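Local atomic coordinates of indole-3-pyruvate decarboxylase (Azospirillum brasilense, PDB entry 2NXW), a protein that decarboxylates indole-3-pyruvate to indole-3-acetaldehyde in auxin biosynthesis, using thiamine diphosphate and a metal ion. Residues M377-A382 / I536-P541; F405-M410 / L444-D449; T455-G460 / W497-M502; D509-R514 / K520-K525. All coordinates share one frame; numbering follows the deposited sequence.

Followed from the N terminus, the first of the paired segments lies on helix 376-388, deep in the chain, and its return partner arrives only with strand 534-539. Contact 1 therefore closes a loop of 153 intervening residues, and the other three contacts are nested inside it. Contact 2 comes first, joining residues 405-410 to strand 443-448; contact 3 then ties the stretch after helix 449-455 to residues 497-502; contact 4 follows, setting helix 516-528 against strand 509-513. These three run in series without crossing. Contacts 1, 2 and 4 all reach one parallel sheet, where strands 509-513 and 534-539 are neighbours, while E537 connects that sheet to the backbone of contact 3.

Contact 1: residues M377-A382 / I536-P541; sequences MDIARA and IEAMIP
I379 carries the whole helix side of this contact, its CD1 methyl meeting two residues, A538 and I540, of the segment 536-541. Before it in the helix, M377 faces D409 instead, and D378 turns its carboxylate to the backbone N-H of A375. At I379 the side chain leaves toward the strand. CG1 lies beside the backbone N (chi1 -64°) and the chain beyond it is extended (chi2 173°), which carries CD1 well out from the helix. That methyl, I379 CD1, stands 4.0 Å from A538 CB and, equally, 4.0 Å from I540 CD1. The two isoleucines cross obliquely, one methyl against the other, so the joint is purely apolar and small in area. I540 also approaches N476, a magnesium ligand, with about 4 Å between the nearest side-chain atoms. Around this point helix 376-388 lies over a parallel sheet: I379 also touches I472 and F474 of strand 470-475, L519 of helix 516-528, and M410 in the loop that follows helix 402-407, while A382, farther along, packs on L523 of helix 516-528.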
loop_
_atom_site.group_PDB
_atom_site.type_symbol
_atom_site.label_atom_id
_atom_site.label_comp_id
_atom_site.label_asym_id
_atom_site.label_seq_id
_atom_site.Cartn_x
_atom_site.Cartn_y
_atom_site.Cartn_z
ATOM N N MET A 377 22.250 37.980 12.077
ATOM C CA MET A 377 21.527 39.054 12.752
ATOM C C MET A 377 21.907 40.445 12.244
ATOM O O MET A 377 21.117 41.385 12.360
ATOM C CB MET A 377 21.713 38.977 14.270
ATOM C CG MET A 377 21.091 37.734 14.903
ATOM S SD MET A 377 19.386 37.386 14.400
ATOM C CE MET A 377 18.490 38.619 15.323
ATOM N N ASP A 378 23.109 40.579 11.692
ATOM C CA ASP A 378 23.531 41.862 11.147
ATOM C C ASP A 378 22.721 42.148 9.890
ATOM O O ASP A 378 22.398 43.303 9.598
ATOM C CB ASP A 378 25.017 41.847 10.815
ATOM C CG ASP A 378 25.875 41.692 12.051
ATOM O OD1 ASP A 378 25.627 42.430 13.026
ATOM O OD2 ASP A 378 26.789 40.842 12.037
ATOM N N ILE A 379 22.394 41.100 9.140
ATOM C CA ILE A 379 21.600 41.284 7.932
ATOM C C ILE A 379 20.195 41.726 8.343
ATOM O O ILE A 379 19.621 42.626 7.734
ATOM C CB ILE A 379 21.572 39.987 7.097
ATOM C CG1 ILE A 379 22.993 39.662 6.626
ATOM C CG2 ILE A 379 20.638 40.163 5.884
ATOM C CD1 ILE A 379 23.113 38.301 5.941
ATOM N N ALA A 380 19.645 41.134 9.403
ATOM C CA ALA A 380 18.331 41.549 9.874
ATOM C C ALA A 380 18.390 43.013 10.335
ATOM O O ALA A 380 17.497 43.802 10.029
ATOM C CB ALA A 380 17.863 40.647 11.022
ATOM N N ARG A 381 19.441 43.388 11.061
ATOM C CA ARG A 381 19.550 44.770 11.520
ATOM C C ARG A 381 19.674 45.735 10.350
ATOM O O ARG A 381 19.106 46.828 10.392
ATOM C CB ARG A 381 20.751 44.959 12.457
ATOM C CG ARG A 381 20.580 44.324 13.829
ATOM C CD ARG A 381 21.855 44.480 14.666
ATOM N NE ARG A 381 22.018 43.373 15.607
ATOM C CZ ARG A 381 21.282 43.196 16.699
ATOM N NH1 ARG A 381 20.326 44.059 17.013
ATOM N NH2 ARG A 381 21.487 42.136 17.467
ATOM N N ALA A 382 20.399 45.340 9.303
ATOM C CA ALA A 382 20.574 46.235 8.155
ATOM C C ALA A 382 19.236 46.532 7.497
ATOM O O ALA A 382 18.917 47.682 7.185
ATOM C CB ALA A 382 21.531 45.621 7.144
ATOM N N ILE A 536 23.230 40.735 -3.438
ATOM C CA ILE A 536 24.203 41.037 -2.393
ATOM C C ILE A 536 24.641 39.685 -1.831
ATOM O O ILE A 536 23.847 38.989 -1.190
ATOM C CB ILE A 536 23.585 41.886 -1.254
ATOM C CG1 ILE A 536 23.077 43.226 -1.812
ATOM C CG2 ILE A 536 24.651 42.138 -0.160
ATOM C CD1 ILE A 536 22.249 44.026 -0.812
ATOM N N GLU A 537 25.891 39.320 -2.093
ATOM C CA GLU A 537 26.439 38.053 -1.619
ATOM C C GLU A 537 27.147 38.335 -0.301
ATOM O O GLU A 537 28.272 38.854 -0.289
ATOM C CB GLU A 537 27.414 37.495 -2.658
ATOM C CG GLU A 537 28.027 36.173 -2.234
ATOM C CD GLU A 537 29.121 35.703 -3.160
ATOM O OE1 GLU A 537 29.702 36.531 -3.902
ATOM O OE2 GLU A 537 29.416 34.489 -3.131
ATOM N N ALA A 538 26.486 37.986 0.799
ATOM C CA ALA A 538 27.021 38.239 2.134
ATOM C C ALA A 538 27.795 37.042 2.637
ATOM O O ALA A 538 27.211 35.984 2.868
ATOM C CB ALA A 538 25.888 38.563 3.097
ATOM N N MET A 539 29.107 37.205 2.797
ATOM C CA MET A 539 29.940 36.115 3.299
ATOM C C MET A 539 29.729 36.006 4.813
ATOM O O MET A 539 29.811 36.992 5.540
ATOM C CB MET A 539 31.410 36.387 2.978
ATOM C CG MET A 539 31.671 36.715 1.503
ATOM S SD MET A 539 30.927 35.501 0.346
ATOM C CE MET A 539 31.978 34.074 0.668
ATOM N N ILE A 540 29.438 34.797 5.276
ATOM C CA ILE A 540 29.176 34.550 6.691
ATOM C C ILE A 540 29.999 33.348 7.135
ATOM O O ILE A 540 30.063 32.353 6.425
ATOM C CB ILE A 540 27.684 34.214 6.904
ATOM C CG1 ILE A 540 26.818 35.371 6.410
ATOM C CG2 ILE A 540 27.397 33.907 8.382
ATOM C CD1 ILE A 540 25.314 35.052 6.408
ATOM N N PRO A 541 30.648 33.428 8.309
ATOM C CA PRO A 541 31.432 32.264 8.736
ATOM C C PRO A 541 30.541 31.078 9.130
ATOM O O PRO A 541 29.382 31.249 9.518
ATOM C CB PRO A 541 32.203 32.779 9.959
ATOM C CG PRO A 541 32.213 34.269 9.802
ATOM C CD PRO A 541 30.851 34.576 9.213
#

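Contact 2: residues F405-M410 / L444-D449. With MG (magnesium ion), chain C; TPP (thiamine diphosphate), chain E.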
loop_
_atom_site.group_PDB
_atom_site.type_symbol
_atom_site.label_atom_id
_atom_site.label_comp_id
_atom_site.label_asym_id
_atom_site.label_seq_id
_atom_site.Cartn_x
_atom_site.Cartn_y
_atom_site.Cartn_z
ATOM N N PHE A 405 15.104 31.547 9.089
ATOM C CA PHE A 405 15.160 31.828 10.516
ATOM C C PHE A 405 15.542 33.290 10.771
ATOM O O PHE A 405 15.077 33.897 11.737
ATOM C CB PHE A 405 16.141 30.856 11.184
ATOM C CG PHE A 405 15.612 29.455 11.292
ATOM C CD1 PHE A 405 15.097 28.979 12.494
ATOM C CD2 PHE A 405 15.589 28.617 10.183
ATOM C CE1 PHE A 405 14.564 27.691 12.591
ATOM C CE2 PHE A 405 15.052 27.324 10.264
ATOM C CZ PHE A 405 14.538 26.861 11.481
ATOM N N THR A 406 16.361 33.856 9.890
ATOM C CA THR A 406 16.770 35.248 9.998
ATOM C C THR A 406 15.607 36.160 9.593
ATOM O O THR A 406 15.375 37.199 10.217
ATOM C CB THR A 406 17.952 35.540 9.082
ATOM O OG1 THR A 406 19.026 34.638 9.389
ATOM C CG2 THR A 406 18.439 36.964 9.297
ATOM N N ALA A 407 14.874 35.764 8.553
ATOM C CA ALA A 407 13.738 36.556 8.078
ATOM C C ALA A 407 12.657 36.707 9.138
ATOM O O ALA A 407 11.904 37.686 9.116
ATOM C CB ALA A 407 13.158 35.930 6.811
ATOM N N MET A 408 12.571 35.754 10.063
ATOM C CA MET A 408 11.574 35.853 11.128
ATOM C C MET A 408 11.803 37.128 11.940
ATOM O O MET A 408 10.874 37.635 12.578
ATOM C CB MET A 408 11.650 34.638 12.063
ATOM C CG MET A 408 11.241 33.309 11.433
ATOM S SD MET A 408 9.507 33.302 10.905
ATOM C CE MET A 408 8.670 33.325 12.471
ATOM N N ASP A 409 13.033 37.644 11.919
ATOM C CA ASP A 409 13.362 38.858 12.656
ATOM C C ASP A 409 13.503 40.096 11.779
ATOM O O ASP A 409 14.099 41.098 12.183
ATOM C CB ASP A 409 14.634 38.647 13.491
ATOM C CG ASP A 409 14.386 37.776 14.705
ATOM O OD1 ASP A 409 13.252 37.804 15.226
ATOM O OD2 ASP A 409 15.321 37.075 15.142
ATOM N N MET A 410 12.945 40.025 10.571
ATOM C CA MET A 410 12.978 41.162 9.654
ATOM C C MET A 410 11.598 41.788 9.531
ATOM O O MET A 410 10.594 41.084 9.478
ATOM C CB MET A 410 13.429 40.712 8.266
ATOM C CG MET A 410 14.912 40.480 8.157
ATOM S SD MET A 410 15.322 39.914 6.491
ATOM C CE MET A 410 17.072 39.638 6.677
ATOM N N LEU A 444 12.023 41.413 -1.804
ATOM C CA LEU A 444 13.327 41.136 -1.205
ATOM C C LEU A 444 13.393 39.630 -0.991
ATOM O O LEU A 444 12.548 39.053 -0.309
ATOM C CB LEU A 444 13.470 41.845 0.143
ATOM C CG LEU A 444 14.690 41.447 0.987
ATOM C CD1 LEU A 444 15.975 41.767 0.233
ATOM C CD2 LEU A 444 14.640 42.191 2.320
ATOM N N THR A 445 14.388 38.999 -1.592
ATOM C CA THR A 445 14.558 37.562 -1.441
ATOM C C THR A 445 15.771 37.259 -0.572
ATOM O O THR A 445 16.816 37.878 -0.743
ATOM C CB THR A 445 14.787 36.906 -2.805
ATOM O OG1 THR A 445 13.647 37.147 -3.635
ATOM C CG2 THR A 445 14.996 35.404 -2.663
ATOM N N VAL A 446 15.613 36.336 0.375
ATOM C CA VAL A 446 16.745 35.889 1.194
ATOM C C VAL A 446 16.922 34.395 0.875
ATOM O O VAL A 446 15.954 33.633 0.813
ATOM C CB VAL A 446 16.540 36.133 2.715
ATOM C CG1 VAL A 446 16.508 37.643 2.991
ATOM C CG2 VAL A 446 15.272 35.469 3.201
ATOM N N VAL A 447 18.168 33.987 0.665
ATOM C CA VAL A 447 18.452 32.624 0.233
ATOM C C VAL A 447 19.890 32.252 0.592
ATOM O O VAL A 447 20.786 33.096 0.554
ATOM C CB VAL A 447 18.241 32.547 -1.323
ATOM C CG1 VAL A 447 19.131 33.586 -2.026
ATOM C CG2 VAL A 447 18.528 31.149 -1.857
ATOM N N GLY A 448 20.100 30.986 0.936
ATOM C CA GLY A 448 21.439 30.523 1.281
ATOM C C GLY A 448 22.231 30.073 0.062
ATOM O O GLY A 448 21.701 29.985 -1.046
ATOM N N ASP A 449 23.515 29.778 0.248
ATOM C CA ASP A 449 24.340 29.348 -0.865
ATOM C C ASP A 449 23.927 27.991 -1.443
ATOM O O ASP A 449 23.932 27.795 -2.658
ATOM C CB ASP A 449 25.845 29.359 -0.478
ATOM C CG ASP A 449 26.165 28.562 0.791
ATOM O OD1 ASP A 449 25.516 28.762 1.846
ATOM O OD2 ASP A 449 27.118 27.759 0.711
HETATM MG MG MG C . 24.701 27.868 3.505
HETATM N "N1'" TPP E . 16.900 19.103 -0.657
HETATM C "C2'" TPP E . 15.796 19.859 -0.769
HETATM C CM2 TPP E . 15.162 20.058 -2.137
HETATM N "N3'" TPP E . 15.245 20.430 0.307
HETATM C "C4'" TPP E . 15.770 20.278 1.556
HETATM N "N4'" TPP E . 15.127 20.827 2.623
HETATM C "C5'" TPP E . 16.984 19.534 1.717
HETATM C "C6'" TPP E . 17.516 18.928 0.561
HETATM C "C7'" TPP E . 17.680 19.347 3.084
HETATM N N3 TPP E . 18.254 20.641 3.675
HETATM C C2 TPP E . 17.551 21.275 4.617
HETATM S S1 TPP E . 18.551 22.649 5.048
HETATM C C5 TPP E . 19.891 22.307 3.958
HETATM C C4 TPP E . 19.492 21.136 3.318
HETATM C CM4 TPP E . 20.398 20.457 2.255
HETATM C C6 TPP E . 21.111 23.126 3.821
HETATM C C7 TPP E . 20.748 24.491 3.207
HETATM O O7 TPP E . 21.981 25.097 2.913
HETATM P PA TPP E . 21.829 26.636 2.572
HETATM O O1A TPP E . 20.865 26.906 1.420
HETATM O O2A TPP E . 23.248 27.087 2.226
HETATM O O3A TPP E . 21.328 27.474 3.830
HETATM P PB TPP E . 22.052 27.309 5.310
HETATM O O1B TPP E . 23.574 27.294 5.152
HETATM O O2B TPP E . 21.548 28.548 6.104
HETATM O O3B TPP E . 21.556 26.048 6.001
HETATM O O HOH W 1 23.763 29.767 3.740
#
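V446 offers its two methyls to different partners: CG2 goes to A407 and CG1 to M410, and these three residues make up most of the interface. A407 brings its CB to 4.2 Å from V446 CG2. The methionine arrives from farther off. Its CG is beside the backbone N, and from there the chain is fully extended (chi2 179°, chi3 -177°), placing M410 CE 4.2 Å from V446 CG1. A type I turn from A407 to M410, closed by the bond from M410 N to A407 O, brings both residues round to the same valine. The strand that bears V446 is central to the parallel sheet of the C-terminal thiamine diphosphate-binding domain, and it runs out into G448 and D449, the start of the GDG motif of this enzyme family. G448 passes close to the diphosphate, its CA 3.7 Å from TPP O1A, and a CB there would probably clash with TPP O3A. D449 begins the next helix and binds the magnesium ion through OD1 at 2.0 Å. TPP O2A and O1B, a water, N476 OD1 and S478 O complete the metal's six ligands.

Contact 3: residues T455-G460 / W497-M502; sequences TGWELG and WRFADM
W457 drives the far rim of its six-membered ring into a group formed by W497, F499 and M502, an aromatic cluster that includes a Met-aromatic contact. M502 SD lies 4.9 Å from the centroid of that ring, 75° off the normal and thus at the edge, while M502 CE comes within 3.5 Å of W457 CZ3. The bend at chi3 (77°) turns this methyl back toward the indole. The F499 side chain crosses that of W457 at about a right angle and takes W457 CH2 at its ring edge, in plane, 3.9 Å from F499 CD1. The W497 side chain also runs across that of W457, the rings meeting obliquely with W497 CZ3 3.9 Å from W457 CZ2, and W497 lays its CB over one face of the phenylalanine, offset toward the rim. An alanine in place of W457 is likely to open a gap beside the edge of F499 and to leave the sulfur of M502 without this ring partner. One shell farther out, W457 NE1 donates to the carbonyl oxygen of Q453, which helps set how the indole is turned, and F452 meets both F499 and W457. The cluster lies at a subunit interface: W457 stacks on W457 of the second subunit, and R463 of that subunit makes a cation-pi contact with W497. The short, weakly bonded helix about 499-502 is met by E537: E537 OE2 accepts from F499 N at 3.3 Å, and E537 OE1 lies 3.1 Å from A500 N, whose hydrogen bond it accepts.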
loop_
_atom_site.group_PDB
_atom_site.type_symbol
_atom_site.label_atom_id
_atom_site.label_comp_id
_atom_site.label_asym_id
_atom_site.label_seq_id
_atom_site.Cartn_x
_atom_site.Cartn_y
_atom_site.Cartn_z
ATOM N N THR A 455 18.393 26.917 -7.546
ATOM C CA THR A 455 17.483 27.705 -8.373
ATOM C C THR A 455 17.752 29.201 -8.443
ATOM O O THR A 455 16.945 29.929 -9.018
ATOM C CB THR A 455 16.045 27.539 -7.856
ATOM O OG1 THR A 455 15.976 28.075 -6.530
ATOM C CG2 THR A 455 15.628 26.062 -7.854
ATOM N N GLY A 456 18.857 29.678 -7.879
ATOM C CA GLY A 456 19.133 31.109 -7.927
ATOM C C GLY A 456 19.364 31.625 -9.341
ATOM O O GLY A 456 19.153 32.812 -9.628
ATOM N N TRP A 457 19.788 30.727 -10.225
ATOM C CA TRP A 457 20.083 31.040 -11.622
ATOM C C TRP A 457 18.872 31.570 -12.382
ATOM O O TRP A 457 19.015 32.162 -13.465
ATOM C CB TRP A 457 20.630 29.775 -12.305
ATOM C CG TRP A 457 21.602 29.056 -11.408
ATOM C CD1 TRP A 457 21.403 27.863 -10.770
ATOM C CD2 TRP A 457 22.878 29.540 -10.968
ATOM N NE1 TRP A 457 22.474 27.577 -9.959
ATOM C CE2 TRP A 457 23.392 28.589 -10.060
ATOM C CE3 TRP A 457 23.628 30.693 -11.246
ATOM C CZ2 TRP A 457 24.632 28.750 -9.423
ATOM C CZ3 TRP A 457 24.855 30.860 -10.611
ATOM C CH2 TRP A 457 25.345 29.889 -9.707
ATOM N N GLU A 458 17.687 31.356 -11.830
ATOM C CA GLU A 458 16.483 31.844 -12.482
ATOM C C GLU A 458 16.492 33.368 -12.598
ATOM O O GLU A 458 15.741 33.936 -13.388
ATOM C CB GLU A 458 15.246 31.362 -11.733
ATOM C CG GLU A 458 15.039 29.855 -11.802
ATOM C CD GLU A 458 14.645 29.352 -13.183
ATOM O OE1 GLU A 458 14.197 30.158 -14.026
ATOM O OE2 GLU A 458 14.767 28.131 -13.415
ATOM N N LEU A 459 17.374 34.025 -11.846
ATOM C CA LEU A 459 17.479 35.479 -11.910
ATOM C C LEU A 459 17.864 35.936 -13.318
ATOM O O LEU A 459 17.652 37.101 -13.669
ATOM C CB LEU A 459 18.503 35.982 -10.889
ATOM C CG LEU A 459 18.051 35.946 -9.425
ATOM C CD1 LEU A 459 19.270 36.222 -8.544
ATOM C CD2 LEU A 459 16.954 36.995 -9.167
ATOM N N GLY A 460 18.433 35.037 -14.120
ATOM C CA GLY A 460 18.791 35.399 -15.485
ATOM C C GLY A 460 17.578 35.761 -16.336
ATOM O O GLY A 460 17.721 36.283 -17.455
ATOM N N TRP A 497 31.822 29.546 -4.124
ATOM C CA TRP A 497 31.218 29.881 -5.417
ATOM C C TRP A 497 31.157 31.411 -5.364
ATOM O O TRP A 497 30.698 31.974 -4.363
ATOM C CB TRP A 497 29.794 29.326 -5.538
ATOM C CG TRP A 497 29.690 27.828 -5.619
ATOM C CD1 TRP A 497 30.183 26.913 -4.717
ATOM C CD2 TRP A 497 28.957 27.075 -6.594
ATOM N NE1 TRP A 497 29.785 25.640 -5.070
ATOM C CE2 TRP A 497 29.032 25.710 -6.215
ATOM C CE3 TRP A 497 28.235 27.421 -7.747
ATOM C CZ2 TRP A 497 28.412 24.695 -6.949
ATOM C CZ3 TRP A 497 27.613 26.408 -8.480
ATOM C CH2 TRP A 497 27.709 25.061 -8.072
ATOM N N ARG A 498 31.634 32.079 -6.414
ATOM C CA ARG A 498 31.629 33.543 -6.446
ATOM C C ARG A 498 30.339 33.994 -7.121
ATOM O O ARG A 498 30.323 34.357 -8.295
ATOM C CB ARG A 498 32.842 34.065 -7.216
ATOM C CG ARG A 498 34.146 34.079 -6.426
ATOM C CD ARG A 498 34.660 32.705 -6.096
ATOM N NE ARG A 498 34.994 31.957 -7.303
ATOM C CZ ARG A 498 35.770 30.879 -7.325
ATOM N NH1 ARG A 498 36.010 30.267 -8.474
ATOM N NH2 ARG A 498 36.312 30.429 -6.201
ATOM N N PHE A 499 29.255 33.955 -6.363
ATOM C CA PHE A 499 27.944 34.284 -6.903
ATOM C C PHE A 499 27.812 35.713 -7.417
ATOM O O PHE A 499 27.252 35.931 -8.503
ATOM C CB PHE A 499 26.876 33.992 -5.844
ATOM C CG PHE A 499 26.804 32.533 -5.427
ATOM C CD1 PHE A 499 26.303 31.565 -6.295
ATOM C CD2 PHE A 499 27.182 32.149 -4.141
ATOM C CE1 PHE A 499 26.164 30.225 -5.882
ATOM C CE2 PHE A 499 27.051 30.816 -3.721
ATOM C CZ PHE A 499 26.538 29.859 -4.590
ATOM N N ALA A 500 28.329 36.679 -6.663
ATOM C CA ALA A 500 28.245 38.072 -7.100
ATOM C C ALA A 500 28.922 38.227 -8.454
ATOM O O ALA A 500 28.421 38.963 -9.311
ATOM C CB ALA A 500 28.886 39.005 -6.073
ATOM N N ASP A 501 30.055 37.550 -8.648
ATOM C CA ASP A 501 30.786 37.612 -9.917
ATOM C C ASP A 501 30.017 37.000 -11.084
ATOM O O ASP A 501 30.349 37.229 -12.249
ATOM C CB ASP A 501 32.122 36.872 -9.820
ATOM C CG ASP A 501 33.162 37.602 -8.987
ATOM O OD1 ASP A 501 32.972 38.793 -8.651
ATOM O OD2 ASP A 501 34.196 36.956 -8.685
ATOM N N MET A 502 29.011 36.186 -10.787
ATOM C CA MET A 502 28.240 35.553 -11.844
ATOM C C MET A 502 26.974 36.329 -12.200
ATOM O O MET A 502 26.314 36.018 -13.188
ATOM C CB MET A 502 27.876 34.126 -11.414
ATOM C CG MET A 502 29.094 33.251 -11.159
ATOM S SD MET A 502 28.671 31.605 -10.470
ATOM C CE MET A 502 28.118 30.799 -11.909
#

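Contact 4: residues D509-R514 / K520-K525; sequences DGVRVR and KAALDK
Within residues 520-525, A522 alone touches residues 509-514, and it does so with a single methyl set against V511 and V513. Two residues earlier, K520 keeps its long side chain clear of the strand and runs along the helix surface to D524. A521 follows, directed neither at the strand nor from it. At A522 the CB points toward the strand and rests in the notch between two valine methyls, 3.7 Å from V513 CG1 and 3.8 Å from V511 CG1. The two valines present that branch by different rotations: in V513 CG1 lies beside the backbone N (chi1 -64°), whereas in V511 it sits between the N and the carbonyl carbon (chi1 61°). So small a residue lets the helix come close, with 7.3 Å between A522 CA and V511 CA. The strand, the helix and strand 534-539 form a beta-alpha-beta unit in the thiamine diphosphate-binding domain, with 509-513 outermost in the parallel sheet of this chain. L523, next in line, turns away from the valines, its side chain meeting V383 and R386 of helix 376-388 as well as I536 and I472 in the sheet. One residue on, D524 receives K520 NZ on OD2 at 2.8 Å, through the syn lone pair, in a salt bridge one helical turn long; its OD1 pairs with R386. K525 then continues the helix, its N bonded to the carbonyl oxygen of A521 and its own carbonyl oxygen accepting from T529 OG1.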
loop_
_atom_site.group_PDB
_atom_site.type_symbol
_atom_site.label_atom_id
_atom_site.label_comp_id
_atom_site.label_asym_id
_atom_site.label_seq_id
_atom_site.Cartn_x
_atom_site.Cartn_y
_atom_site.Cartn_z
ATOM N N ASP A 509 23.178 43.095 -11.100
ATOM C CA ASP A 509 24.327 43.689 -10.410
ATOM C C ASP A 509 24.620 42.927 -9.135
ATOM O O ASP A 509 23.784 42.850 -8.238
ATOM C CB ASP A 509 24.048 45.145 -10.053
ATOM C CG ASP A 509 23.734 45.987 -11.267
ATOM O OD1 ASP A 509 24.286 45.700 -12.352
ATOM O OD2 ASP A 509 22.943 46.938 -11.126
ATOM N N GLY A 510 25.824 42.385 -9.053
ATOM C CA GLY A 510 26.183 41.629 -7.878
ATOM C C GLY A 510 27.359 42.231 -7.150
ATOM O O GLY A 510 28.228 42.857 -7.754
ATOM N N VAL A 511 27.356 42.061 -5.837
ATOM C CA VAL A 511 28.454 42.529 -5.013
ATOM C C VAL A 511 28.671 41.559 -3.861
ATOM O O VAL A 511 27.720 41.114 -3.222
ATOM C CB VAL A 511 28.204 43.970 -4.471
ATOM C CG1 VAL A 511 26.978 44.025 -3.610
ATOM C CG2 VAL A 511 29.429 44.457 -3.698
ATOM N N ARG A 512 29.932 41.206 -3.624
ATOM C CA ARG A 512 30.275 40.319 -2.512
ATOM C C ARG A 512 30.714 41.217 -1.363
ATOM O O ARG A 512 31.570 42.090 -1.536
ATOM C CB ARG A 512 31.417 39.379 -2.900
ATOM C CG ARG A 512 31.999 38.600 -1.714
ATOM C CD ARG A 512 33.037 37.569 -2.145
ATOM N NE ARG A 512 32.406 36.368 -2.685
ATOM C CZ ARG A 512 32.992 35.178 -2.748
ATOM N NH1 ARG A 512 34.245 35.028 -2.324
ATOM N NH2 ARG A 512 32.305 34.120 -3.149
ATOM N N VAL A 513 30.117 41.019 -0.198
ATOM C CA VAL A 513 30.452 41.823 0.968
ATOM C C VAL A 513 30.927 40.921 2.104
ATOM O O VAL A 513 30.387 39.828 2.309
ATOM C CB VAL A 513 29.240 42.698 1.440
ATOM C CG1 VAL A 513 28.888 43.718 0.353
ATOM C CG2 VAL A 513 28.023 41.833 1.749
ATOM N N ARG A 514 31.962 41.374 2.813
ATOM C CA ARG A 514 32.533 40.619 3.931
ATOM C C ARG A 514 32.422 41.306 5.289
ATOM O O ARG A 514 32.449 40.634 6.325
ATOM C CB ARG A 514 34.002 40.308 3.659
ATOM C CG ARG A 514 34.220 39.300 2.547
ATOM C CD ARG A 514 35.697 38.899 2.437
ATOM N NE ARG A 514 35.886 37.843 1.453
ATOM C CZ ARG A 514 35.613 36.561 1.675
ATOM N NH1 ARG A 514 35.149 36.177 2.859
ATOM N NH2 ARG A 514 35.800 35.671 0.712
ATOM N N LYS A 520 26.167 47.312 4.864
ATOM C CA LYS A 520 25.301 48.484 4.966
ATOM C C LYS A 520 25.317 49.263 3.656
ATOM O O LYS A 520 24.256 49.655 3.148
ATOM C CB LYS A 520 25.760 49.382 6.126
ATOM C CG LYS A 520 24.693 50.328 6.674
ATOM C CD LYS A 520 24.626 51.615 5.891
ATOM C CE LYS A 520 23.651 52.600 6.530
ATOM N NZ LYS A 520 23.555 53.859 5.739
ATOM N N ALA A 521 26.506 49.481 3.107
ATOM C CA ALA A 521 26.639 50.219 1.849
ATOM C C ALA A 521 25.971 49.495 0.687
ATOM O O ALA A 521 25.272 50.111 -0.122
ATOM C CB ALA A 521 28.119 50.460 1.530
ATOM N N ALA A 522 26.174 48.186 0.601
ATOM C CA ALA A 522 25.585 47.416 -0.486
ATOM C C ALA A 522 24.066 47.394 -0.436
ATOM O O ALA A 522 23.419 47.429 -1.485
ATOM C CB ALA A 522 26.128 45.988 -0.467
ATOM N N LEU A 523 23.488 47.321 0.763
ATOM C CA LEU A 523 22.034 47.298 0.868
ATOM C C LEU A 523 21.476 48.635 0.391
ATOM O O LEU A 523 20.489 48.665 -0.340
ATOM C CB LEU A 523 21.569 47.002 2.310
ATOM C CG LEU A 523 20.067 46.707 2.444
ATOM C CD1 LEU A 523 19.743 45.421 1.693
ATOM C CD2 LEU A 523 19.658 46.563 3.929
ATOM N N ASP A 524 22.109 49.734 0.792
ATOM C CA ASP A 524 21.638 51.047 0.353
ATOM C C ASP A 524 21.734 51.147 -1.172
ATOM O O ASP A 524 20.802 51.623 -1.824
ATOM C CB ASP A 524 22.467 52.172 0.981
ATOM C CG ASP A 524 22.165 52.384 2.459
ATOM O OD1 ASP A 524 21.076 51.989 2.932
ATOM O OD2 ASP A 524 23.021 52.982 3.149
ATOM N N LYS A 525 22.841 50.690 -1.742
ATOM C CA LYS A 525 23.025 50.758 -3.193
ATOM C C LYS A 525 21.975 49.917 -3.914
ATOM O O LYS A 525 21.416 50.329 -4.939
ATOM C CB LYS A 525 24.431 50.288 -3.579
ATOM C CG LYS A 525 24.748 50.460 -5.056
#